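PDB 7B04: nitrite oxidoreductase subunit A from Kuenenia stuttgartiensis, which is a NarG-like subunit of the molybdopterin oxidoreductase family that holds molybdenum, a molybdopterin guanylate cofactor and an iron-sulfur cluster. Local coordinates for residues Phe590-Asp595 against Glu755-Phe760. Sequence-based numbering, arbitrary orientation.
Sequences FKPNLD and EDNWKF
Pro592 and Asn757 bring the two backbones nearest, their CA atoms 6.1 Å apart, where the irregular loop 590-595 runs past the junction of helices 753-757 and 759-762. Trp758 is the N-cap of the second helix, and no hydrogen bond joins the two segments. The Pro592 ring bears on the first helix, with CG 4.1 Å from Asp756 CB and CB beside the amide oxygen of Asn757. That amide is anchored on its other end: ND2 donates to Arg753 O in its own helix and to Val589 O, the latter bond tying loop to helix. Leu594 has CD1 3.9 Å from Asp756 CB and crosses the Lys759 side chain at about a right angle, its CD2 4.1 Å from Lys759 CG. With CG anti to its carbonyl carbon (chi1 -57°), Phe760 extends its ring to the loop backbone. Asn593 O sits at the ring edge, 3.8 Å from Phe760 CE2, and Leu594 O approaches CZ obliquely. Arg772 of helix 767-774 hydrogen-bonds through NH2 to both Asn593 O and Asp595 O. Within the loop, Asn593 OD1 accepts from Asp595 N at 3.3 Å, the donor above the carbonyl plane: an Asx turn. The whole is a mainly nonpolar loop-on-helix contact, joining a loop to two consecutive short helices.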
loop_
_atom_site.group_PDB
_atom_site.type_symbol
_atom_site.label_atom_id
_atom_site.label_comp_id
_atom_site.label_asym_id
_atom_site.label_seq_id
_atom_site.Cartn_x
_atom_site.Cartn_y
_atom_site.Cartn_z
ATOM N N PHE B 590 -21.967 14.631 -35.959
ATOM C CA PHE B 590 -22.531 15.554 -36.927
ATOM C C PHE B 590 -23.950 15.950 -36.552
ATOM O O PHE B 590 -24.522 16.845 -37.183
ATOM C CB PHE B 590 -22.477 14.933 -38.326
ATOM C CG PHE B 590 -21.088 14.849 -38.896
ATOM C CD1 PHE B 590 -20.658 15.751 -39.854
ATOM C CD2 PHE B 590 -20.204 13.881 -38.451
ATOM C CE1 PHE B 590 -19.379 15.664 -40.380
ATOM C CE2 PHE B 590 -18.923 13.791 -38.972
ATOM C CZ PHE B 590 -18.512 14.686 -39.936
ATOM N N LYS B 591 -24.532 15.297 -35.542
ATOM C CA LYS B 591 -25.858 15.650 -35.028
ATOM C C LYS B 591 -25.840 15.708 -33.502
ATOM O O LYS B 591 -26.474 14.889 -32.828
ATOM C CB LYS B 591 -26.897 14.644 -35.514
ATOM C CG LYS B 591 -27.363 14.829 -36.947
ATOM C CD LYS B 591 -27.894 13.503 -37.476
ATOM C CE LYS B 591 -28.951 13.699 -38.530
ATOM N NZ LYS B 591 -29.683 14.963 -38.310
ATOM N N PRO B 592 -25.070 16.634 -32.918
ATOM C CA PRO B 592 -25.039 16.762 -31.456
ATOM C C PRO B 592 -26.199 17.603 -30.945
ATOM O O PRO B 592 -26.691 18.519 -31.612
ATOM C CB PRO B 592 -23.704 17.475 -31.206
ATOM C CG PRO B 592 -23.630 18.415 -32.349
ATOM C CD PRO B 592 -24.244 17.692 -33.549
ATOM N N ASN B 593 -26.663 17.270 -29.740
ATOM C CA ASN B 593 -27.745 18.032 -29.123
ATOM C C ASN B 593 -27.160 19.160 -28.278
ATOM O O ASN B 593 -26.367 18.919 -27.352
ATOM C CB ASN B 593 -28.645 17.142 -28.277
ATOM C CG ASN B 593 -29.945 17.806 -27.929
ATOM O OD1 ASN B 593 -30.218 18.919 -28.382
ATOM N ND2 ASN B 593 -30.775 17.122 -27.164
ATOM N N LEU B 594 -27.576 20.389 -28.583
ATOM C CA LEU B 594 -27.065 21.579 -27.915
ATOM C C LEU B 594 -28.113 22.196 -26.988
ATOM O O LEU B 594 -28.024 23.376 -26.639
ATOM C CB LEU B 594 -26.603 22.595 -28.963
ATOM C CG LEU B 594 -25.140 22.403 -29.389
ATOM C CD1 LEU B 594 -25.064 21.500 -30.608
ATOM C CD2 LEU B 594 -24.457 23.739 -29.649
ATOM N N ASP B 595 -29.115 21.410 -26.586
ATOM C CA ASP B 595 -30.113 21.842 -25.626
ATOM C C ASP B 595 -29.656 21.421 -24.241
ATOM O O ASP B 595 -29.465 20.214 -24.012
ATOM C CB ASP B 595 -31.459 21.209 -25.943
ATOM C CG ASP B 595 -32.588 21.786 -25.115
ATOM O OD1 ASP B 595 -32.636 23.017 -24.934
ATOM O OD2 ASP B 595 -33.435 20.999 -24.647
ATOM N N GLU B 755 -16.559 22.586 -31.614
ATOM C CA GLU B 755 -16.933 23.166 -30.332
ATOM C C GLU B 755 -18.345 22.776 -29.914
ATOM O O GLU B 755 -18.652 22.806 -28.718
ATOM C CB GLU B 755 -16.767 24.685 -30.384
ATOM C CG GLU B 755 -15.399 25.135 -29.884
ATOM C CD GLU B 755 -15.243 26.639 -29.816
ATOM O OE1 GLU B 755 -15.463 27.313 -30.844
ATOM O OE2 GLU B 755 -14.893 27.148 -28.730
ATOM N N ASP B 756 -19.210 22.424 -30.870
ATOM C CA ASP B 756 -20.558 21.983 -30.523
ATOM C C ASP B 756 -20.527 20.672 -29.748
ATOM O O ASP B 756 -21.317 20.475 -28.817
ATOM C CB ASP B 756 -21.411 21.851 -31.782
ATOM C CG ASP B 756 -21.570 23.169 -32.515
ATOM O OD1 ASP B 756 -21.319 24.224 -31.895
ATOM O OD2 ASP B 756 -21.952 23.151 -33.705
ATOM N N ASN B 757 -19.626 19.759 -30.120
ATOM C CA ASN B 757 -19.518 18.488 -29.416
ATOM C C ASN B 757 -18.974 18.667 -28.004
ATOM O O ASN B 757 -19.128 17.764 -27.175
ATOM C CB ASN B 757 -18.640 17.518 -30.209
ATOM C CG ASN B 757 -19.436 16.690 -31.199
ATOM O OD1 ASN B 757 -19.996 15.649 -30.851
ATOM N ND2 ASN B 757 -19.500 17.154 -32.441
ATOM N N TRP B 758 -18.308 19.788 -27.727
ATOM C CA TRP B 758 -17.775 20.105 -26.407
ATOM C C TRP B 758 -18.366 21.403 -25.861
ATOM O O TRP B 758 -17.730 22.091 -25.062
ATOM C CB TRP B 758 -16.250 20.185 -26.450
ATOM C CG TRP B 758 -15.628 18.911 -26.903
ATOM C CD1 TRP B 758 -15.273 18.582 -28.177
ATOM C CD2 TRP B 758 -15.296 17.781 -26.089
ATOM N NE1 TRP B 758 -14.735 17.319 -28.208
ATOM C CE2 TRP B 758 -14.739 16.805 -26.939
ATOM C CE3 TRP B 758 -15.415 17.501 -24.725
ATOM C CZ2 TRP B 758 -14.301 15.570 -26.468
ATOM C CZ3 TRP B 758 -14.980 16.274 -24.260
ATOM C CH2 TRP B 758 -14.429 15.324 -25.128
ATOM N N LYS B 759 -19.585 21.745 -26.288
ATOM C CA LYS B 759 -20.174 23.038 -25.945
ATOM C C LYS B 759 -20.307 23.215 -24.437
ATOM O O LYS B 759 -19.821 24.200 -23.867
ATOM C CB LYS B 759 -21.538 23.186 -26.623
ATOM C CG LYS B 759 -22.262 24.479 -26.282
ATOM C CD LYS B 759 -21.402 25.690 -26.607
ATOM C CE LYS B 759 -21.178 25.818 -28.104
ATOM N NZ LYS B 759 -20.323 26.988 -28.439
ATOM N N PHE B 760 -20.964 22.267 -23.770
ATOM C CA PHE B 760 -21.193 22.404 -22.338
ATOM C C PHE B 760 -19.918 22.207 -21.528
ATOM O O PHE B 760 -19.829 22.713 -20.404
ATOM C CB PHE B 760 -22.283 21.428 -21.899
ATOM C CG PHE B 760 -23.578 21.607 -22.635
ATOM C CD1 PHE B 760 -24.430 22.651 -22.314
ATOM C CD2 PHE B 760 -23.937 20.746 -23.657
ATOM C CE1 PHE B 760 -25.618 22.826 -22.994
ATOM C CE2 PHE B 760 -25.126 20.916 -24.340
ATOM C CZ PHE B 760 -25.968 21.958 -24.008
#